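Local coordinates for protein predicted ATPase involved in replication control, Cdc46/Mcm family (Methanopyrus kandleri AV19, PDB 3F8T) that belongs to the MCM family of replicative helicases and probably binds ATP and single-stranded DNA, perhaps unwinding DNA during replication, at residues A67-E78 with V96-F105; F371-V379 with L482-Q492. The protein carries 2 engineered substitutions. One frame throughout, in Å; residues are numbered along the deposited sequence.

Contact 1: A67-E78 with V96-F105; sequences ASWIATHARLVE and VRFRGLPHRF
Phe105 and Ala71 form the tightest part of this contact. The methyl CB of Ala71 stands almost exactly over one face of the phenyl ring, 3.5 Å from its centroid and 5° off the ring normal, a CH-pi contact for which a lone methyl is the right size, since the ring lies directly on it. Phe105 places CG anti to its carbonyl carbon (chi1 -61°), which sends the ring toward the helix. At the ring's edge, Thr72 OG1 comes within 3.3 Å of Phe105 CZ. That hydroxyl is a donor to Ser68 O, already the acceptor for Thr72 N, so its proton is used within the helix while the oxygen borders the aromatic ring. Farther along the contact, Phe98 offers its own edge: Glu78 CG lies 3.9 Å from Phe98 CE1, and Val77 CG1 also approaches near the ring plane, while Ile70 CG2 is 4.3 Å from Phe98 CE2. The aliphatic part of Glu78 thus packs like a hydrophobic residue, and its carboxylate turns to polar partners: OE1 to Arg82 in a salt bridge, OE2 to a water 2.8 Å away that also receives the N-H of Val96.

The solvent side is looser: the exposed Arg104 lays its guanidinium across the face of Phe105 opposite Ala71, with NH1 3.9 Å from Ser68 OG. Partly exposed Pro102 adds a lighter apolar touch, its CG 4.2 Å from CB of the buried Ala67. No direct hydrogen bond joins the segments.

Ala74 and Phe98 also meet Leu118 of strand 118-130. Helices 64-72 and 74-88 connect the parallel, paired strands 55-58 and 96-99, so the arrangement is the helix-on-strand packing of a beta-alpha-beta crossover, here within the MCM N-terminal domain.

Contact 2: F371-V379 with L482-Q492; sequences FDLIAFLGV and LVDWYLETAMQ
Tyr486 and Ile374 are brought together by the turn of the tyrosine side chain: its CG is anti to the backbone N (chi1 156°), which carries the ring from the helix to the strand backbone. Leu373 CA sits over one ring face in a CH-pi contact, 4.2 Å from the centroid and 17° off the normal. Over that same face lies Ile374 N, while Ile374 CG1 reaches Tyr486 CE1 at 3.5 Å. The phenol suits this place because its flat ring can lie against main chain while its OH donates to a water at 2.8 Å, which donates to Phe371 O. Replacing the tyrosine by alanine would remove the ring, and is likely to open a gap beneath Leu373 and Ile374 and leave the water without its phenol donor.

Phe376, with CG anti to its carbonyl carbon (chi1 -60°), points its ring at Thr489 and Ala490, near the C-terminal end of segment 482-492. Its CE1 comes to 3.5 Å from Ala490 CA, where the small side chain allows close approach. Thr489 OG1 lies 3.6 Å from Phe376 CD1 but bonds to Trp485 O, which Thr489 N reaches from the opposite face of the carbonyl plane. Trp485 edges up to Ala375 CA and Val379 CG2. Ile374 O and Phe376 N have no hydrogen-bonding partner in the model; they lie on the side away from strand 242-245, covered by the helix and not by another strand.

Strand 373-376 is an outermost strand, within this chain, of the parallel P-loop sheet (order 2-3-4-1-5), paired with strand 242-245. Helix 473-489 covers its outer side, flanked by helix 219-229, which meets Leu482 and Trp485, and by helix 449-465, which packs on Leu373 and Val483 and supplies Arg457 to Asp372 in a salt bridge.

Overall arrangement
The two contacts lie on opposite sides of the chain's centre, their own centres about 57 Å apart and their nearest atoms about 37 Å apart, and they share no helix, strand or sheet. They follow one another in series: contact 1 closes within the N-terminal part before contact 2 opens. Between them come the OB-fold region and most of the P-loop domain. Contact 1 is local, with 17 residues between its segments, whereas contact 2 spans 102, bringing the final helix of the AAA-lid region back to the edge strand of the ATPase sheet. Contact 1 thus lies within the N-terminal domain, whereas contact 2 joins the lid to the ATPase core of this elongated MCM homolog.

Contact 1: A67-E78 with V96-F105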
loop_
_atom_site.group_PDB
_atom_site.type_symbol
_atom_site.label_atom_id
_atom_site.label_comp_id
_atom_site.label_asym_id
_atom_site.label_seq_id
_atom_site.Cartn_x
_atom_site.Cartn_y
_atom_site.Cartn_z
ATOM N N ALA A 67 -17.497 -23.238 18.541
ATOM C CA ALA A 67 -16.953 -21.970 18.062
ATOM C C ALA A 67 -17.417 -21.751 16.616
ATOM O O ALA A 67 -17.906 -20.685 16.244
ATOM C CB ALA A 67 -15.403 -21.987 18.155
ATOM N N SER A 68 -17.274 -22.794 15.817
ATOM C CA SER A 68 -17.686 -22.783 14.427
ATOM C C SER A 68 -19.191 -22.534 14.274
ATOM O O SER A 68 -19.602 -21.715 13.452
ATOM C CB SER A 68 -17.294 -24.113 13.787
ATOM O OG SER A 68 -17.578 -24.083 12.411
ATOM N N TRP A 69 -20.006 -23.228 15.065
ATOM C CA TRP A 69 -21.467 -23.084 15.007
ATOM C C TRP A 69 -21.863 -21.647 15.343
ATOM O O TRP A 69 -22.755 -21.061 14.716
ATOM C CB TRP A 69 -22.130 -24.039 16.005
ATOM C CG TRP A 69 -23.632 -24.121 15.844
ATOM C CD1 TRP A 69 -24.327 -25.024 15.078
ATOM C CD2 TRP A 69 -24.608 -23.273 16.452
ATOM N NE1 TRP A 69 -25.684 -24.790 15.179
ATOM C CE2 TRP A 69 -25.886 -23.722 16.016
ATOM C CE3 TRP A 69 -24.538 -22.188 17.336
ATOM C CZ2 TRP A 69 -27.076 -23.104 16.420
ATOM C CZ3 TRP A 69 -25.717 -21.575 17.744
ATOM C CH2 TRP A 69 -26.978 -22.041 17.286
ATOM N N ILE A 70 -21.200 -21.090 16.356
ATOM C CA ILE A 70 -21.499 -19.739 16.809
ATOM C C ILE A 70 -21.192 -18.723 15.709
ATOM O O ILE A 70 -22.018 -17.851 15.427
ATOM C CB ILE A 70 -20.762 -19.398 18.133
ATOM C CG1 ILE A 70 -21.374 -20.198 19.289
ATOM C CG2 ILE A 70 -20.859 -17.899 18.429
ATOM C CD1 ILE A 70 -20.601 -20.099 20.610
ATOM N N ALA A 71 -20.030 -18.865 15.071
ATOM C CA ALA A 71 -19.643 -17.976 13.971
ATOM C C ALA A 71 -20.656 -18.091 12.836
ATOM O O ALA A 71 -21.126 -17.083 12.322
ATOM C CB ALA A 71 -18.227 -18.287 13.480
ATOM N N THR A 72 -21.014 -19.322 12.470
ATOM C CA THR A 72 -22.014 -19.529 11.419
ATOM C C THR A 72 -23.365 -18.882 11.743
ATOM O O THR A 72 -23.989 -18.299 10.861
ATOM C CB THR A 72 -22.151 -21.035 11.069
ATOM O OG1 THR A 72 -20.896 -21.472 10.544
ATOM C CG2 THR A 72 -23.249 -21.277 9.996
ATOM N N HIS A 73 -23.771 -18.932 13.011
ATOM C CA HIS A 73 -25.072 -18.435 13.454
ATOM C C HIS A 73 -24.997 -17.158 14.298
ATOM O O HIS A 73 -25.850 -16.921 15.157
ATOM C CB HIS A 73 -25.814 -19.520 14.248
ATOM C CG HIS A 73 -25.976 -20.802 13.501
ATOM N ND1 HIS A 73 -24.945 -21.706 13.336
ATOM C CD2 HIS A 73 -27.042 -21.321 12.847
ATOM C CE1 HIS A 73 -25.377 -22.734 12.625
ATOM N NE2 HIS A 73 -26.647 -22.526 12.319
ATOM N N ALA A 74 -24.011 -16.315 14.029
ATOM C CA ALA A 74 -23.797 -15.118 14.852
ATOM C C ALA A 74 -24.990 -14.155 14.881
ATOM O O ALA A 74 -25.207 -13.444 15.872
ATOM C CB ALA A 74 -22.503 -14.387 14.425
ATOM N N ARG A 75 -25.771 -14.144 13.804
ATOM C CA ARG A 75 -26.929 -13.247 13.717
ATOM C C ARG A 75 -27.958 -13.574 14.818
ATOM O O ARG A 75 -28.705 -12.702 15.262
ATOM C CB ARG A 75 -27.534 -13.275 12.299
ATOM C CG ARG A 75 -28.169 -14.620 11.870
ATOM C CD ARG A 75 -29.683 -14.506 11.944
ATOM N NE ARG A 75 -30.405 -15.698 11.492
ATOM C CZ ARG A 75 -31.732 -15.811 11.546
ATOM N NH1 ARG A 75 -32.460 -14.799 12.020
ATOM N NH2 ARG A 75 -32.331 -16.925 11.128
ATOM N N LEU A 76 -27.961 -14.832 15.256
ATOM C CA LEU A 76 -28.796 -15.301 16.380
ATOM C C LEU A 76 -28.163 -15.076 17.747
ATOM O O LEU A 76 -28.846 -14.702 18.699
ATOM C CB LEU A 76 -29.083 -16.804 16.251
ATOM C CG LEU A 76 -29.818 -17.313 15.016
ATOM C CD1 LEU A 76 -29.985 -18.821 15.120
ATOM C CD2 LEU A 76 -31.170 -16.622 14.889
ATOM N N VAL A 77 -26.854 -15.323 17.829
ATOM C CA VAL A 77 -26.117 -15.265 19.103
ATOM C C VAL A 77 -25.905 -13.840 19.590
ATOM O O VAL A 77 -26.157 -13.528 20.753
ATOM C CB VAL A 77 -24.783 -16.019 18.998
ATOM C CG1 VAL A 77 -23.932 -15.862 20.290
ATOM C CG2 VAL A 77 -25.057 -17.481 18.680
ATOM N N GLU A 78 -25.459 -12.968 18.696
ATOM C CA GLU A 78 -25.167 -11.593 19.082
ATOM C C GLU A 78 -26.331 -10.864 19.807
ATOM O O GLU A 78 -26.102 -10.268 20.847
ATOM C CB GLU A 78 -24.629 -10.806 17.876
ATOM C CG GLU A 78 -23.912 -9.512 18.231
ATOM C CD GLU A 78 -24.847 -8.326 18.251
ATOM O OE1 GLU A 78 -26.042 -8.511 17.938
ATOM O OE2 GLU A 78 -24.392 -7.206 18.583
ATOM N N VAL A 96 -21.338 -6.070 22.081
ATOM C CA VAL A 96 -20.758 -7.402 22.116
ATOM C C VAL A 96 -19.658 -7.500 21.068
ATOM O O VAL A 96 -19.810 -7.027 19.938
ATOM C CB VAL A 96 -21.844 -8.503 21.896
ATOM C CG1 VAL A 96 -21.207 -9.867 21.655
ATOM C CG2 VAL A 96 -22.788 -8.565 23.100
ATOM N N ARG A 97 -18.539 -8.096 21.461
ATOM C CA ARG A 97 -17.431 -8.309 20.550
ATOM C C ARG A 97 -17.081 -9.787 20.559
ATOM O O ARG A 97 -17.247 -10.472 21.576
ATOM C CB ARG A 97 -16.216 -7.476 20.970
ATOM C CG ARG A 97 -16.432 -5.946 20.948
ATOM C CD ARG A 97 -16.593 -5.383 19.525
ATOM N NE ARG A 97 -16.720 -3.925 19.521
ATOM C CZ ARG A 97 -17.856 -3.259 19.313
ATOM N NH1 ARG A 97 -18.988 -3.907 19.076
ATOM N NH2 ARG A 97 -17.856 -1.930 19.332
ATOM N N PHE A 98 -16.604 -10.275 19.426
ATOM C CA PHE A 98 -16.120 -11.635 19.344
ATOM C C PHE A 98 -14.629 -11.604 19.029
ATOM O O PHE A 98 -14.168 -10.790 18.219
ATOM C CB PHE A 98 -16.874 -12.428 18.271
ATOM C CG PHE A 98 -18.366 -12.501 18.485
ATOM C CD1 PHE A 98 -19.205 -11.487 18.012
ATOM C CD2 PHE A 98 -18.939 -13.602 19.125
ATOM C CE1 PHE A 98 -20.598 -11.557 18.191
ATOM C CE2 PHE A 98 -20.331 -13.686 19.307
ATOM C CZ PHE A 98 -21.156 -12.659 18.845
ATOM N N ARG A 99 -13.886 -12.496 19.675
ATOM C CA ARG A 99 -12.470 -12.678 19.390
ATOM C C ARG A 99 -12.251 -14.136 19.023
ATOM O O ARG A 99 -13.075 -15.006 19.353
ATOM C CB ARG A 99 -11.618 -12.306 20.615
ATOM C CG ARG A 99 -11.938 -10.937 21.236
ATOM C CD ARG A 99 -11.500 -9.774 20.334
ATOM N NE ARG A 99 -12.278 -8.545 20.545
ATOM C CZ ARG A 99 -12.003 -7.603 21.451
ATOM N NH1 ARG A 99 -10.963 -7.728 22.267
ATOM N NH2 ARG A 99 -12.782 -6.525 21.549
ATOM N N GLY A 100 -11.145 -14.398 18.332
ATOM C CA GLY A 100 -10.713 -15.762 18.070
ATOM C C GLY A 100 -11.570 -16.512 17.080
ATOM O O GLY A 100 -11.894 -17.680 17.299
ATOM N N LEU A 101 -11.938 -15.844 15.985
ATOM C CA LEU A 101 -12.628 -16.488 14.864
ATOM C C LEU A 101 -11.875 -17.710 14.375
ATOM O O LEU A 101 -10.665 -17.628 14.169
ATOM C CB LEU A 101 -12.777 -15.513 13.683
ATOM C CG LEU A 101 -13.920 -14.502 13.691
ATOM C CD1 LEU A 101 -13.836 -13.591 14.912
ATOM C CD2 LEU A 101 -13.895 -13.673 12.398
ATOM N N PRO A 102 -12.574 -18.850 14.198
ATOM C CA PRO A 102 -11.965 -19.971 13.477
ATOM C C PRO A 102 -11.434 -19.519 12.111
ATOM O O PRO A 102 -12.005 -18.624 11.473
ATOM C CB PRO A 102 -13.119 -20.957 13.312
ATOM C CG PRO A 102 -14.016 -20.674 14.465
ATOM C CD PRO A 102 -13.938 -19.172 14.661
ATOM N N HIS A 103 -10.346 -20.149 11.679
ATOM C CA HIS A 103 -9.561 -19.667 10.545
ATOM C C HIS A 103 -10.355 -19.487 9.248
ATOM O O HIS A 103 -10.101 -18.544 8.490
ATOM C CB HIS A 103 -8.336 -20.561 10.319
ATOM C CG HIS A 103 -7.384 -20.021 9.297
ATOM N ND1 HIS A 103 -6.450 -19.049 9.587
ATOM C CD2 HIS A 103 -7.239 -20.300 7.980
ATOM C CE1 HIS A 103 -5.760 -18.762 8.497
ATOM N NE2 HIS A 103 -6.218 -19.508 7.507
ATOM N N ARG A 104 -11.329 -20.365 9.016
ATOM C CA ARG A 104 -12.137 -20.321 7.793
ATOM C C ARG A 104 -13.080 -19.114 7.705
ATOM O O ARG A 104 -13.576 -18.796 6.621
ATOM C CB ARG A 104 -12.920 -21.629 7.597
ATOM C CG ARG A 104 -13.898 -21.933 8.697
ATOM C CD ARG A 104 -14.909 -23.005 8.319
ATOM N NE ARG A 104 -16.023 -22.466 7.539
ATOM C CZ ARG A 104 -17.281 -22.887 7.643
ATOM N NH1 ARG A 104 -17.599 -23.836 8.519
ATOM N NH2 ARG A 104 -18.231 -22.341 6.889
ATOM N N PHE A 105 -13.328 -18.449 8.837
ATOM C CA PHE A 105 -14.201 -17.267 8.855
ATOM C C PHE A 105 -13.412 -15.957 8.694
ATOM O O PHE A 105 -14.000 -14.865 8.670
ATOM C CB PHE A 105 -15.047 -17.222 10.138
ATOM C CG PHE A 105 -15.973 -18.405 10.301
ATOM C CD1 PHE A 105 -15.533 -19.564 10.932
ATOM C CD2 PHE A 105 -17.281 -18.355 9.829
ATOM C CE1 PHE A 105 -16.393 -20.671 11.083
ATOM C CE2 PHE A 105 -18.139 -19.448 9.976
ATOM C CZ PHE A 105 -17.685 -20.605 10.610
HETATM O O HOH W 1 -22.291 -5.684 19.675
#

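Contact 2: F371-V379 with L482-Q492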
loop_
_atom_site.group_PDB
_atom_site.type_symbol
_atom_site.label_atom_id
_atom_site.label_comp_id
_atom_site.label_asym_id
_atom_site.label_seq_id
_atom_site.Cartn_x
_atom_site.Cartn_y
_atom_site.Cartn_z
ATOM N N PHE A 371 10.952 13.814 -10.900
ATOM C CA PHE A 371 11.356 12.423 -11.069
ATOM C C PHE A 371 12.802 12.276 -10.628
ATOM O O PHE A 371 13.651 13.108 -10.964
ATOM C CB PHE A 371 11.177 11.972 -12.519
ATOM C CG PHE A 371 9.748 11.819 -12.929
ATOM C CD1 PHE A 371 9.102 12.833 -13.630
ATOM C CD2 PHE A 371 9.043 10.670 -12.616
ATOM C CE1 PHE A 371 7.765 12.711 -14.004
ATOM C CE2 PHE A 371 7.709 10.537 -12.985
ATOM C CZ PHE A 371 7.070 11.555 -13.691
ATOM N N ASP A 372 13.075 11.242 -9.849
ATOM C CA ASP A 372 14.446 10.902 -9.476
ATOM C C ASP A 372 15.279 10.470 -10.685
ATOM O O ASP A 372 16.452 10.767 -10.765
ATOM C CB ASP A 372 14.435 9.787 -8.435
ATOM C CG ASP A 372 13.774 10.229 -7.114
ATOM O OD1 ASP A 372 14.478 10.836 -6.285
ATOM O OD2 ASP A 372 12.567 9.965 -6.925
ATOM N N LEU A 373 14.666 9.730 -11.596
ATOM C CA LEU A 373 15.390 9.135 -12.713
ATOM C C LEU A 373 14.526 9.132 -13.949
ATOM O O LEU A 373 13.328 8.887 -13.870
ATOM C CB LEU A 373 15.770 7.682 -12.409
ATOM C CG LEU A 373 16.662 7.389 -11.202
ATOM C CD1 LEU A 373 16.468 5.975 -10.701
ATOM C CD2 LEU A 373 18.115 7.669 -11.535
ATOM N N ILE A 374 15.146 9.385 -15.097
ATOM C CA ILE A 374 14.488 9.145 -16.364
ATOM C C ILE A 374 15.246 8.031 -17.064
ATOM O O ILE A 374 16.460 8.113 -17.226
ATOM C CB ILE A 374 14.412 10.399 -17.273
ATOM C CG1 ILE A 374 13.848 11.593 -16.487
ATOM C CG2 ILE A 374 13.594 10.050 -18.549
ATOM C CD1 ILE A 374 13.727 12.908 -17.285
ATOM N N ALA A 375 14.523 6.987 -17.437
ATOM C CA ALA A 375 15.102 5.833 -18.112
ATOM C C ALA A 375 14.791 5.916 -19.611
ATOM O O ALA A 375 13.657 5.649 -20.050
ATOM C CB ALA A 375 14.558 4.557 -17.504
ATOM N N PHE A 376 15.795 6.332 -20.380
ATOM C CA PHE A 376 15.678 6.465 -21.826
ATOM C C PHE A 376 15.938 5.114 -22.446
ATOM O O PHE A 376 17.081 4.653 -22.481
ATOM C CB PHE A 376 16.668 7.505 -22.372
ATOM C CG PHE A 376 16.480 8.883 -21.802
ATOM C CD1 PHE A 376 17.239 9.312 -20.712
ATOM C CD2 PHE A 376 15.545 9.750 -22.352
ATOM C CE1 PHE A 376 17.050 10.578 -20.173
ATOM C CE2 PHE A 376 15.358 11.006 -21.827
ATOM C CZ PHE A 376 16.109 11.426 -20.733
ATOM N N LEU A 377 14.874 4.459 -22.901
ATOM C CA LEU A 377 14.999 3.125 -23.484
ATOM C C LEU A 377 15.668 3.226 -24.858
ATOM O O LEU A 377 15.515 4.233 -25.549
ATOM C CB LEU A 377 13.627 2.448 -23.596
ATOM C CG LEU A 377 12.666 2.463 -22.399
ATOM C CD1 LEU A 377 11.517 1.506 -22.654
ATOM C CD2 LEU A 377 13.375 2.100 -21.107
ATOM N N GLY A 378 16.417 2.196 -25.245
ATOM C CA GLY A 378 17.183 2.239 -26.502
ATOM C C GLY A 378 18.450 3.073 -26.366
ATOM O O GLY A 378 19.299 3.091 -27.271
ATOM N N VAL A 379 18.560 3.760 -25.227
ATOM C CA VAL A 379 19.751 4.516 -24.796
ATOM C C VAL A 379 19.889 5.853 -25.514
ATOM O O VAL A 379 19.465 6.894 -24.986
ATOM C CB VAL A 379 21.066 3.665 -24.854
ATOM C CG1 VAL A 379 22.310 4.549 -24.787
ATOM C CG2 VAL A 379 21.084 2.635 -23.727
ATOM N N LEU A 482 23.649 4.819 -11.188
ATOM C CA LEU A 482 22.349 4.985 -11.857
ATOM C C LEU A 482 21.978 6.432 -12.099
ATOM O O LEU A 482 21.450 6.757 -13.159
ATOM C CB LEU A 482 21.230 4.299 -11.068
ATOM C CG LEU A 482 21.339 2.774 -10.973
ATOM C CD1 LEU A 482 20.298 2.244 -9.991
ATOM C CD2 LEU A 482 21.227 2.065 -12.326
ATOM N N VAL A 483 22.237 7.304 -11.121
ATOM C CA VAL A 483 21.947 8.728 -11.296
ATOM C C VAL A 483 22.851 9.285 -12.401
ATOM O O VAL A 483 22.370 9.968 -13.312
ATOM C CB VAL A 483 22.058 9.544 -9.963
ATOM C CG1 VAL A 483 21.915 11.060 -10.226
ATOM C CG2 VAL A 483 20.984 9.105 -8.981
ATOM N N ASP A 484 24.138 8.953 -12.340
ATOM C CA ASP A 484 25.096 9.350 -13.394
ATOM C C ASP A 484 24.691 8.881 -14.796
ATOM O O ASP A 484 24.784 9.643 -15.777
ATOM C CB ASP A 484 26.495 8.837 -13.068
ATOM C CG ASP A 484 27.175 9.649 -11.992
ATOM O OD1 ASP A 484 26.795 10.819 -11.780
ATOM O OD2 ASP A 484 28.090 9.110 -11.350
ATOM N N TRP A 485 24.227 7.638 -14.884
ATOM C CA TRP A 485 23.769 7.073 -16.159
ATOM C C TRP A 485 22.606 7.891 -16.716
ATOM O O TRP A 485 22.622 8.265 -17.889
ATOM C CB TRP A 485 23.388 5.601 -15.990
ATOM C CG TRP A 485 22.952 4.906 -17.251
ATOM C CD1 TRP A 485 23.750 4.245 -18.153
ATOM C CD2 TRP A 485 21.616 4.795 -17.744
ATOM N NE1 TRP A 485 22.982 3.737 -19.182
ATOM C CE2 TRP A 485 21.669 4.059 -18.951
ATOM C CE3 TRP A 485 20.377 5.252 -17.290
ATOM C CZ2 TRP A 485 20.530 3.767 -19.701
ATOM C CZ3 TRP A 485 19.239 4.959 -18.035
ATOM C CH2 TRP A 485 19.326 4.220 -19.225
ATOM N N TYR A 486 21.616 8.174 -15.868
ATOM C CA TYR A 486 20.494 9.069 -16.198
ATOM C C TYR A 486 20.959 10.449 -16.676
ATOM O O TYR A 486 20.521 10.945 -17.727
ATOM C CB TYR A 486 19.571 9.227 -14.970
ATOM C CG TYR A 486 18.743 10.501 -14.948
ATOM C CD1 TYR A 486 18.035 10.904 -16.076
ATOM C CD2 TYR A 486 18.652 11.287 -13.801
ATOM C CE1 TYR A 486 17.275 12.066 -16.084
ATOM C CE2 TYR A 486 17.881 12.478 -13.793
ATOM C CZ TYR A 486 17.193 12.845 -14.948
ATOM O OH TYR A 486 16.394 13.983 -15.010
ATOM N N LEU A 487 21.823 11.086 -15.892
ATOM C CA LEU A 487 22.294 12.434 -16.222
ATOM C C LEU A 487 23.067 12.472 -17.548
ATOM O O LEU A 487 22.918 13.417 -18.344
ATOM C CB LEU A 487 23.152 12.993 -15.093
ATOM C CG LEU A 487 22.461 13.290 -13.755
ATOM C CD1 LEU A 487 23.506 13.732 -12.748
ATOM C CD2 LEU A 487 21.343 14.335 -13.875
ATOM N N GLU A 488 23.869 11.441 -17.775
ATOM C CA GLU A 488 24.710 11.356 -18.959
ATOM C C GLU A 488 23.924 10.996 -20.204
ATOM O O GLU A 488 24.058 11.667 -21.230
ATOM C CB GLU A 488 25.901 10.418 -18.720
ATOM C CG GLU A 488 26.964 11.079 -17.829
ATOM C CD GLU A 488 27.921 10.096 -17.139
ATOM O OE1 GLU A 488 28.135 8.980 -17.661
ATOM O OE2 GLU A 488 28.479 10.465 -16.075
ATOM N N THR A 489 23.079 9.975 -20.106
ATOM C CA THR A 489 22.249 9.547 -21.232
ATOM C C THR A 489 21.230 10.602 -21.662
ATOM O O THR A 489 20.895 10.697 -22.849
ATOM C CB THR A 489 21.535 8.218 -20.959
ATOM O OG1 THR A 489 20.631 8.368 -19.848
ATOM C CG2 THR A 489 22.550 7.132 -20.638
ATOM N N ALA A 490 20.760 11.405 -20.703
ATOM C CA ALA A 490 19.821 12.503 -20.979
ATOM C C ALA A 490 20.347 13.499 -22.019
ATOM O O ALA A 490 19.562 14.104 -22.767
ATOM C CB ALA A 490 19.480 13.237 -19.701
ATOM N N MET A 491 21.669 13.661 -22.044
ATOM C CA MET A 491 22.337 14.674 -22.852
ATOM C C MET A 491 23.181 14.098 -23.994
ATOM O O MET A 491 23.756 14.855 -24.771
ATOM C CB MET A 491 23.234 15.550 -21.966
ATOM C CG MET A 491 22.503 16.353 -20.907
ATOM S SD MET A 491 21.305 17.518 -21.596
ATOM C CE MET A 491 22.284 18.999 -21.805
ATOM N N GLN A 492 23.261 12.775 -24.105
ATOM C CA GLN A 492 24.123 12.161 -25.124
ATOM C C GLN A 492 23.520 12.168 -26.535
ATOM O O GLN A 492 22.309 12.012 -26.716
ATOM C CB GLN A 492 24.560 10.756 -24.711
ATOM C CG GLN A 492 23.532 9.671 -24.948
ATOM C CD GLN A 492 24.181 8.319 -25.136
ATOM O OE1 GLN A 492 24.731 7.743 -24.192
ATOM N NE2 GLN A 492 24.132 7.804 -26.364
HETATM O O HOH W 2 14.114 14.359 -13.370
#